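PDB 6RTE: cytochrome c from Pseudomonas aeruginosa, which acts as a dihydro-heme d1 dehydrogenase in heme d1 biosynthesis, joining a heme c domain to an eight-bladed beta-propeller. Local coordinates for residues 470-475 with 486-491; 446-451 with 464-469; 280-285 with 295-300. All coordinates share one frame; numbering follows the deposited sequence.

Contact 1. Residues 470-475 with 486-491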
loop_
_atom_site.group_PDB
_atom_site.type_symbol
_atom_site.label_atom_id
_atom_site.label_comp_id
_atom_site.label_asym_id
_atom_site.label_seq_id
_atom_site.Cartn_x
_atom_site.Cartn_y
_atom_site.Cartn_z
ATOM N N GLY A 470 8.412 -18.665 2.038
ATOM C CA GLY A 470 7.700 -17.968 3.083
ATOM C C GLY A 470 6.423 -18.679 3.493
ATOM O O GLY A 470 6.134 -19.802 3.072
ATOM N N ALA A 471 5.640 -17.995 4.328
ATOM C CA ALA A 471 4.469 -18.625 4.923
ATOM C C ALA A 471 3.550 -17.585 5.540
ATOM O O ALA A 471 3.995 -16.530 6.001
ATOM C CB ALA A 471 4.871 -19.647 5.995
ATOM N N LEU A 472 2.259 -17.912 5.530
ATOM C CA LEU A 472 1.251 -17.271 6.367
ATOM C C LEU A 472 1.108 -18.127 7.626
ATOM O O LEU A 472 0.676 -19.282 7.544
ATOM C CB LEU A 472 -0.067 -17.168 5.602
ATOM C CG LEU A 472 -1.213 -16.311 6.131
ATOM C CD1 LEU A 472 -0.788 -14.875 6.264
ATOM C CD2 LEU A 472 -2.418 -16.420 5.195
ATOM N N VAL A 473 1.486 -17.577 8.779
ATOM C CA VAL A 473 1.503 -18.321 10.036
ATOM C C VAL A 473 0.375 -17.818 10.921
ATOM O O VAL A 473 0.312 -16.619 11.242
ATOM C CB VAL A 473 2.855 -18.192 10.759
ATOM C CG1 VAL A 473 2.953 -19.226 11.888
ATOM C CG2 VAL A 473 3.996 -18.351 9.777
ATOM N N VAL A 474 -0.507 -18.736 11.324
ATOM C CA VAL A 474 -1.680 -18.423 12.132
ATOM C C VAL A 474 -1.339 -18.683 13.593
ATOM O O VAL A 474 -0.821 -19.752 13.935
ATOM C CB VAL A 474 -2.897 -19.259 11.699
ATOM C CG1 VAL A 474 -4.160 -18.845 12.475
ATOM C CG2 VAL A 474 -3.123 -19.125 10.199
ATOM N N TYR A 475 -1.637 -17.708 14.451
ATOM C CA TYR A 475 -1.372 -17.785 15.876
ATOM C C TYR A 475 -2.659 -17.563 16.657
ATOM O O TYR A 475 -3.473 -16.711 16.293
ATOM C CB TYR A 475 -0.356 -16.728 16.323
ATOM C CG TYR A 475 1.074 -16.996 15.932
ATOM C CD1 TYR A 475 1.537 -16.683 14.662
ATOM C CD2 TYR A 475 1.971 -17.532 16.843
ATOM C CE1 TYR A 475 2.850 -16.916 14.304
ATOM C CE2 TYR A 475 3.288 -17.768 16.494
ATOM C CZ TYR A 475 3.719 -17.456 15.222
ATOM O OH TYR A 475 5.025 -17.687 14.868
ATOM N N LEU A 486 0.641 -21.789 6.331
ATOM C CA LEU A 486 0.362 -21.957 4.908
ATOM C C LEU A 486 1.565 -21.520 4.085
ATOM O O LEU A 486 1.922 -20.332 4.102
ATOM C CB LEU A 486 -0.877 -21.159 4.490
ATOM C CG LEU A 486 -2.236 -21.617 5.022
ATOM C CD1 LEU A 486 -2.421 -21.237 6.482
ATOM C CD2 LEU A 486 -3.350 -21.033 4.167
ATOM N N PRO A 487 2.214 -22.421 3.345
ATOM C CA PRO A 487 3.379 -22.017 2.545
ATOM C C PRO A 487 2.997 -21.087 1.403
ATOM O O PRO A 487 1.985 -21.296 0.727
ATOM C CB PRO A 487 3.923 -23.349 2.011
ATOM C CG PRO A 487 3.298 -24.405 2.855
ATOM C CD PRO A 487 1.985 -23.879 3.292
ATOM N N MET A 488 3.835 -20.071 1.177
ATOM C CA MET A 488 3.578 -19.073 0.144
ATOM C C MET A 488 4.883 -18.424 -0.299
ATOM O O MET A 488 5.863 -18.371 0.449
ATOM C CB MET A 488 2.610 -17.992 0.633
ATOM C CG MET A 488 1.180 -18.463 0.777
ATOM S SD MET A 488 0.062 -17.113 1.174
ATOM C CE MET A 488 -1.438 -18.019 1.529
ATOM N N ASN A 489 4.868 -17.895 -1.528
ATOM C CA ASN A 489 6.032 -17.229 -2.111
ATOM C C ASN A 489 5.945 -15.743 -1.786
ATOM O O ASN A 489 5.263 -14.978 -2.477
ATOM C CB ASN A 489 6.099 -17.460 -3.619
ATOM C CG ASN A 489 7.388 -16.929 -4.237
ATOM O OD1 ASN A 489 8.154 -16.218 -3.587
ATOM N ND2 ASN A 489 7.629 -17.271 -5.499
ATOM N N LYS A 490 6.631 -15.335 -0.723
ATOM C CA LYS A 490 6.727 -13.930 -0.343
ATOM C C LYS A 490 5.354 -13.315 -0.108
ATOM O O LYS A 490 5.003 -12.312 -0.744
ATOM C CB LYS A 490 7.471 -13.144 -1.425
ATOM C CG LYS A 490 8.830 -13.709 -1.734
ATOM C CD LYS A 490 9.921 -12.800 -1.214
ATOM C CE LYS A 490 10.143 -11.644 -2.159
ATOM N NZ LYS A 490 10.761 -10.484 -1.467
ATOM N N PRO A 491 4.559 -13.869 0.797
ATOM C CA PRO A 491 3.326 -13.184 1.197
ATOM C C PRO A 491 3.669 -11.853 1.848
ATOM O O PRO A 491 4.646 -11.740 2.587
ATOM C CB PRO A 491 2.681 -14.154 2.192
ATOM C CG PRO A 491 3.862 -14.876 2.797
ATOM C CD PRO A 491 4.875 -15.014 1.675
#

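Contact 2. Residues 446-451 with 464-469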
loop_
_atom_site.group_PDB
_atom_site.type_symbol
_atom_site.label_atom_id
_atom_site.label_comp_id
_atom_site.label_asym_id
_atom_site.label_seq_id
_atom_site.Cartn_x
_atom_site.Cartn_y
_atom_site.Cartn_z
ATOM N N GLY A 446 15.458 -16.586 11.187
ATOM C CA GLY A 446 16.378 -16.223 10.138
ATOM C C GLY A 446 15.750 -15.511 8.958
ATOM O O GLY A 446 16.477 -14.892 8.167
ATOM N N LYS A 447 14.431 -15.582 8.814
ATOM C CA LYS A 447 13.742 -15.009 7.672
ATOM C C LYS A 447 12.967 -13.768 8.092
ATOM O O LYS A 447 12.630 -13.578 9.263
ATOM C CB LYS A 447 12.793 -16.032 7.044
ATOM C CG LYS A 447 13.489 -17.332 6.711
ATOM C CD LYS A 447 12.704 -18.143 5.717
ATOM C CE LYS A 447 13.444 -19.416 5.389
ATOM N NZ LYS A 447 12.794 -20.126 4.270
ATOM N N VAL A 448 12.692 -12.916 7.111
ATOM C CA VAL A 448 12.038 -11.647 7.398
ATOM C C VAL A 448 10.595 -11.927 7.806
ATOM O O VAL A 448 9.827 -12.546 7.061
ATOM C CB VAL A 448 12.125 -10.699 6.193
ATOM C CG1 VAL A 448 11.734 -11.415 4.928
ATOM C CG2 VAL A 448 11.248 -9.469 6.405
ATOM N N ALA A 449 10.235 -11.494 9.009
ATOM C CA ALA A 449 8.879 -11.603 9.527
ATOM C C ALA A 449 8.295 -10.205 9.652
ATOM O O ALA A 449 8.952 -9.295 10.164
ATOM C CB ALA A 449 8.870 -12.309 10.884
ATOM N N GLY A 450 7.065 -10.028 9.183
ATOM C CA GLY A 450 6.451 -8.722 9.265
ATOM C C GLY A 450 5.001 -8.694 8.845
ATOM O O GLY A 450 4.579 -9.482 8.002
ATOM N N HIS A 451 4.247 -7.773 9.444
ATOM C CA HIS A 451 2.845 -7.497 9.154
ATOM C C HIS A 451 1.906 -8.486 9.832
ATOM O O HIS A 451 2.040 -9.705 9.669
ATOM C CB HIS A 451 2.542 -7.499 7.659
ATOM C CG HIS A 451 1.160 -7.015 7.349
ATOM N ND1 HIS A 451 0.056 -7.838 7.392
ATOM C CD2 HIS A 451 0.694 -5.782 7.031
ATOM C CE1 HIS A 451 -1.028 -7.138 7.093
ATOM N NE2 HIS A 451 -0.665 -5.892 6.870
ATOM N N SER A 464 3.175 -12.760 8.404
ATOM C CA SER A 464 3.780 -13.043 7.108
ATOM C C SER A 464 5.281 -13.249 7.244
ATOM O O SER A 464 5.984 -12.401 7.810
ATOM C CB SER A 464 3.502 -11.908 6.120
ATOM O OG SER A 464 2.146 -11.886 5.715
ATOM N N VAL A 465 5.773 -14.367 6.716
ATOM C CA VAL A 465 7.203 -14.585 6.518
ATOM C C VAL A 465 7.509 -14.206 5.073
ATOM O O VAL A 465 7.123 -14.924 4.140
ATOM C CB VAL A 465 7.608 -16.033 6.821
ATOM C CG1 VAL A 465 9.105 -16.232 6.579
ATOM C CG2 VAL A 465 7.249 -16.394 8.249
ATOM N N TRP A 466 8.192 -13.071 4.887
ATOM C CA TRP A 466 8.395 -12.467 3.567
ATOM C C TRP A 466 9.602 -13.123 2.896
ATOM O O TRP A 466 10.691 -12.554 2.798
ATOM C CB TRP A 466 8.619 -10.961 3.684
ATOM C CG TRP A 466 7.495 -10.140 4.240
ATOM C CD1 TRP A 466 6.880 -10.285 5.452
ATOM C CD2 TRP A 466 6.885 -9.005 3.613
ATOM N NE1 TRP A 466 5.909 -9.320 5.608
ATOM C CE2 TRP A 466 5.893 -8.522 4.494
ATOM C CE3 TRP A 466 7.076 -8.356 2.389
ATOM C CZ2 TRP A 466 5.095 -7.422 4.188
ATOM C CZ3 TRP A 466 6.280 -7.268 2.086
ATOM C CH2 TRP A 466 5.306 -6.809 2.983
ATOM N N ASP A 467 9.399 -14.340 2.402
ATOM C CA ASP A 467 10.508 -15.106 1.845
ATOM C C ASP A 467 9.998 -15.945 0.683
ATOM O O ASP A 467 8.829 -16.337 0.652
ATOM C CB ASP A 467 11.149 -15.983 2.926
ATOM C CG ASP A 467 12.445 -16.632 2.466
ATOM O OD1 ASP A 467 12.374 -17.682 1.796
ATOM O OD2 ASP A 467 13.531 -16.087 2.770
ATOM N N ARG A 468 10.881 -16.202 -0.286
ATOM C CA ARG A 468 10.526 -17.115 -1.368
ATOM C C ARG A 468 10.005 -18.425 -0.794
ATOM O O ARG A 468 9.012 -18.983 -1.281
ATOM C CB ARG A 468 11.729 -17.363 -2.275
ATOM N N ASP A 469 10.656 -18.913 0.258
ATOM C CA ASP A 469 10.155 -20.028 1.056
ATOM C C ASP A 469 9.434 -19.489 2.292
ATOM O O ASP A 469 9.781 -19.785 3.436
ATOM C CB ASP A 469 11.313 -20.949 1.436
ATOM C CG ASP A 469 10.854 -22.297 1.958
ATOM O OD1 ASP A 469 11.068 -23.306 1.254
ATOM O OD2 ASP A 469 10.284 -22.353 3.069
#

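Contact 3. Residues 280-285 with 295-300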
loop_
_atom_site.group_PDB
_atom_site.type_symbol
_atom_site.label_atom_id
_atom_site.label_comp_id
_atom_site.label_asym_id
_atom_site.label_seq_id
_atom_site.Cartn_x
_atom_site.Cartn_y
_atom_site.Cartn_z
ATOM N N HIS A 280 -16.522 12.670 5.190
ATOM C CA HIS A 280 -16.962 12.312 3.843
ATOM C C HIS A 280 -16.086 12.971 2.786
ATOM O O HIS A 280 -16.564 13.629 1.862
ATOM C CB HIS A 280 -18.423 12.671 3.637
ATOM C CG HIS A 280 -19.318 12.095 4.679
ATOM N ND1 HIS A 280 -19.391 10.739 4.913
ATOM C CD2 HIS A 280 -20.124 12.684 5.589
ATOM C CE1 HIS A 280 -20.235 10.517 5.912
ATOM N NE2 HIS A 280 -20.688 11.681 6.337
ATOM N N SER A 281 -14.778 12.763 2.928
ATOM C CA SER A 281 -13.811 13.431 2.066
ATOM C C SER A 281 -12.636 12.507 1.814
ATOM O O SER A 281 -12.362 11.589 2.593
ATOM C CB SER A 281 -13.303 14.732 2.699
ATOM O OG SER A 281 -12.404 14.434 3.756
ATOM N N PHE A 282 -11.950 12.765 0.699
ATOM C CA PHE A 282 -10.607 12.258 0.484
ATOM C C PHE A 282 -9.600 13.298 0.969
ATOM O O PHE A 282 -9.825 14.509 0.838
ATOM C CB PHE A 282 -10.358 11.957 -0.995
ATOM C CG PHE A 282 -11.142 10.785 -1.529
ATOM C CD1 PHE A 282 -10.908 9.501 -1.060
ATOM C CD2 PHE A 282 -12.076 10.963 -2.535
ATOM C CE1 PHE A 282 -11.606 8.418 -1.575
ATOM C CE2 PHE A 282 -12.780 9.878 -3.060
ATOM C CZ PHE A 282 -12.541 8.610 -2.575
ATOM N N VAL A 283 -8.484 12.818 1.521
ATOM C CA VAL A 283 -7.365 13.663 1.921
ATOM C C VAL A 283 -6.149 13.208 1.117
ATOM O O VAL A 283 -5.885 12.004 1.021
ATOM C CB VAL A 283 -7.092 13.575 3.432
ATOM C CG1 VAL A 283 -5.853 14.370 3.792
ATOM C CG2 VAL A 283 -8.305 14.064 4.252
ATOM N N VAL A 284 -5.430 14.166 0.531
ATOM C CA VAL A 284 -4.369 13.884 -0.427
ATOM C C VAL A 284 -3.066 14.506 0.062
ATOM O O VAL A 284 -3.012 15.711 0.355
ATOM C CB VAL A 284 -4.726 14.411 -1.832
ATOM C CG1 VAL A 284 -3.610 14.100 -2.832
ATOM C CG2 VAL A 284 -6.059 13.811 -2.296
ATOM N N ALA A 285 -2.017 13.688 0.123
ATOM C CA ALA A 285 -0.665 14.136 0.425
ATOM C C ALA A 285 0.087 14.381 -0.876
ATOM O O ALA A 285 0.132 13.497 -1.738
ATOM C CB ALA A 285 0.082 13.104 1.261
ATOM N N LEU A 295 -10.719 16.677 -0.491
ATOM C CA LEU A 295 -11.711 16.653 -1.563
ATOM C C LEU A 295 -13.024 16.096 -1.017
ATOM O O LEU A 295 -13.197 14.861 -0.959
ATOM C CB LEU A 295 -11.216 15.812 -2.734
ATOM C CG LEU A 295 -10.035 16.385 -3.532
ATOM C CD1 LEU A 295 -8.692 15.989 -2.899
ATOM C CD2 LEU A 295 -10.084 15.920 -4.962
ATOM N N PRO A 296 -13.964 16.937 -0.604
ATOM C CA PRO A 296 -15.231 16.418 -0.080
ATOM C C PRO A 296 -16.106 15.802 -1.160
ATOM O O PRO A 296 -16.161 16.274 -2.303
ATOM C CB PRO A 296 -15.900 17.662 0.524
ATOM C CG PRO A 296 -15.333 18.793 -0.233
ATOM C CD PRO A 296 -13.903 18.409 -0.518
ATOM N N TYR A 297 -16.835 14.741 -0.780
ATOM C CA TYR A 297 -17.726 14.067 -1.717
ATOM C C TYR A 297 -19.157 13.904 -1.198
ATOM O O TYR A 297 -19.959 13.256 -1.871
ATOM C CB TYR A 297 -17.173 12.688 -2.119
ATOM C CG TYR A 297 -16.788 11.789 -0.974
ATOM C CD1 TYR A 297 -17.748 11.131 -0.218
ATOM C CD2 TYR A 297 -15.454 11.586 -0.657
ATOM C CE1 TYR A 297 -17.392 10.323 0.843
ATOM C CE2 TYR A 297 -15.085 10.775 0.396
ATOM C CZ TYR A 297 -16.052 10.146 1.139
ATOM O OH TYR A 297 -15.671 9.347 2.189
ATOM N N ALA A 298 -19.506 14.492 -0.050
ATOM C CA ALA A 298 -20.894 14.406 0.418
ATOM C C ALA A 298 -21.862 14.947 -0.623
ATOM O O ALA A 298 -22.962 14.413 -0.801
ATOM C CB ALA A 298 -21.076 15.171 1.736
ATOM N N ASN A 299 -21.477 16.003 -1.332
ATOM C CA ASN A 299 -22.367 16.631 -2.302
ATOM C C ASN A 299 -22.125 16.167 -3.730
ATOM O O ASN A 299 -22.734 16.720 -4.656
ATOM C CB ASN A 299 -22.253 18.143 -2.201
ATOM C CG ASN A 299 -22.928 18.682 -0.957
ATOM O OD1 ASN A 299 -22.271 19.082 0.002
ATOM N ND2 ASN A 299 -24.244 18.685 -0.963
ATOM N N GLY A 300 -21.302 15.148 -3.932
ATOM C CA GLY A 300 -21.129 14.586 -5.256
ATOM C C GLY A 300 -19.676 14.362 -5.604
ATOM O O GLY A 300 -18.776 14.442 -4.754
HETATM O O HOH W 1 -17.941 16.042 2.214
#

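Contact 1. Residues 470-475 with 486-491
L472 and M488 lie side by side on one face of the sheet and point the same way, their ends meeting where CD2 of L472 comes 4.1 Å from CE of M488. M488 gets there as a straight rod: CG is anti to its carbonyl carbon (chi1 -72°) and the chain stays extended out to the methyl. L486 is on the same face directly across from L472, with the CB atoms of L472 and L486 4.2 Å apart, and its CD1 is turned along the partner strand toward V474. CD1 of L486 lies 3.8 Å from O of L472 and touches CG2 of V474 at 4.3 Å. L472, L486 and M488 thus make a small apolar patch, and V152 on strand 150-154 touches both L472 and M488.

This is the outer hairpin of a propeller blade: strand 470-476 is third of four and strand 482-488 is the outermost. Just beyond it, strand 491-496 joins strand 150-154 in the next blade, so that blade combines strands from both ends of the propeller, the Velcro-type closure. Backbone bonds lock the register. L472 and L486 exchange two bonds, N of L472 to O of L486 and N of L486 to O of L472, both 2.8 Å long. N of M488 gives a nearly straight bond to O of G470 at 3.0 Å, while the return bond from G470 N to M488 O is bent and weak. On the opposite face A471 pairs with P487.

Past M488 the chain turns sharply, with K490 in a left-handed backbone conformation (phi 58°, psi 57°). It comes back so that the ring of P491 lies against the strand, its CG 3.6 Å from O of A471.

Contact 2. Residues 446-451 with 464-469
K447 reaches across to V465, then runs along D467 to D469. Its CB packs on CG1 of V465 at 3.7 Å. CG turns away from the carbonyl carbon (chi1 -53°), and from there the chain runs out fully extended. CG passes OD2 of D467, and CD presses on that carboxylate's carbon, 3.6 Å from CG of D467, the two side chains crossing at about a right angle. CE slides past OD1. The ammonium then lands among three oxygens: NZ donates to the backbone O of D469 at 3.1 Å and makes longer salt bridges to OD1 of D467 (3.5 Å) and OD2 of D469 (3.6 Å). The same OD1 takes the backbone N of D469 on its anti side, an Asx turn that fixes the carboxylate and brings D469 round to the lysine. With two acids so close, the positive charge on K447 is probably stabilised.

Further along, W466 adds a side-chain hydrogen bond to the backbone ones. Its NE1 bonds to O of G450 at 2.7 Å, with that oxygen lying exactly in the indole plane but the N-H arriving from above the carbonyl plane. Two backbone bonds precede it along 446-451, W466 N to V448 O at 2.8 Å and G450 N to S464 O at 2.9 Å. The polar end of H451 leaves this contact and meets K494, while S464 OG bonds O of S492 and NZ of K494.

Strands 449-454 and 460-465 are the first two of a four-stranded propeller blade, and the contact lies where this hairpin opens into loops. There F419 meets W466 edge-to-face, strand 470-476 continues the sheet beyond V465, and strand 491-496 of the adjacent blade supplies K494.

Contact 3. Residues 280-285 with 295-300
Y297 and H280 are joined first by hydrogen bonding: N of Y297 gives an almost straight bond (174°) to O of H280, 2.9 Å long. A water also donates to that oxygen and accepts from N of A298, so the carbonyl is gripped twice and the water ties A298, second residue of the turn that follows, to it. Deeper in, F282 and L295 trade two backbone bonds, F282 N to L295 O at 2.9 Å and L295 N to F282 O at 2.7 Å.

The aromatic contacts turn on how Y297 folds back. Its CG stands between the backbone N and the carbonyl carbon (chi1 51°), which lays the ring flat against the H280-S281 peptide, with O of H280 3.2 Å above the plane of the Y297 ring and over its centre. The CD2-CE2 edge of the Y297 ring points at the face of F282. CE2 of Y297 stands 4.1 Å above the middle of the F282 ring, an edge-to-face pair with planes at 56°. D229 receives both the Y297 hydroxyl and H280 ND1, holding the outer end of this arrangement.

These are the second and third strands of a four-stranded propeller blade, 281-286 and 291-296, just where the hairpin opens. One strand begins at a G1 beta bulge, H280 and S281 both facing A276; the other leaves through a type I turn from Y297 to G300.

Apolar packing fills the face that carries F282 and L295. CB of F282 is 4.3 Å from CB of L295. From there L295 sends CD1 on to CG2 of V284 at a tight 3.5 Å. W233 and L235 of strand 233-238, in the preceding blade, cover F282. On the other face S281 backs onto P296, its OG turned to E294.

Contacts 1 and 2 belong to one blade and lie about 8 Å apart between centres, contact 2 holding its first two strands and contact 1 its last two. They meet through A471 O with V465 N between strands 460-465 and 470-476, and through K490 N with D467 O between the loops that follow. Contact 3 sits in another blade on the opposite side of the chain's centre, about 37 Å from both between centres, yet like contact 1 it is buried and packs a leucine beside a backbone ladder. Contact 1 relies on aliphatic packing and contact 3 adds an edge-to-face ring pair. Contact 2, partly buried, moves to charge and an indole N-H where the strands fray into loops.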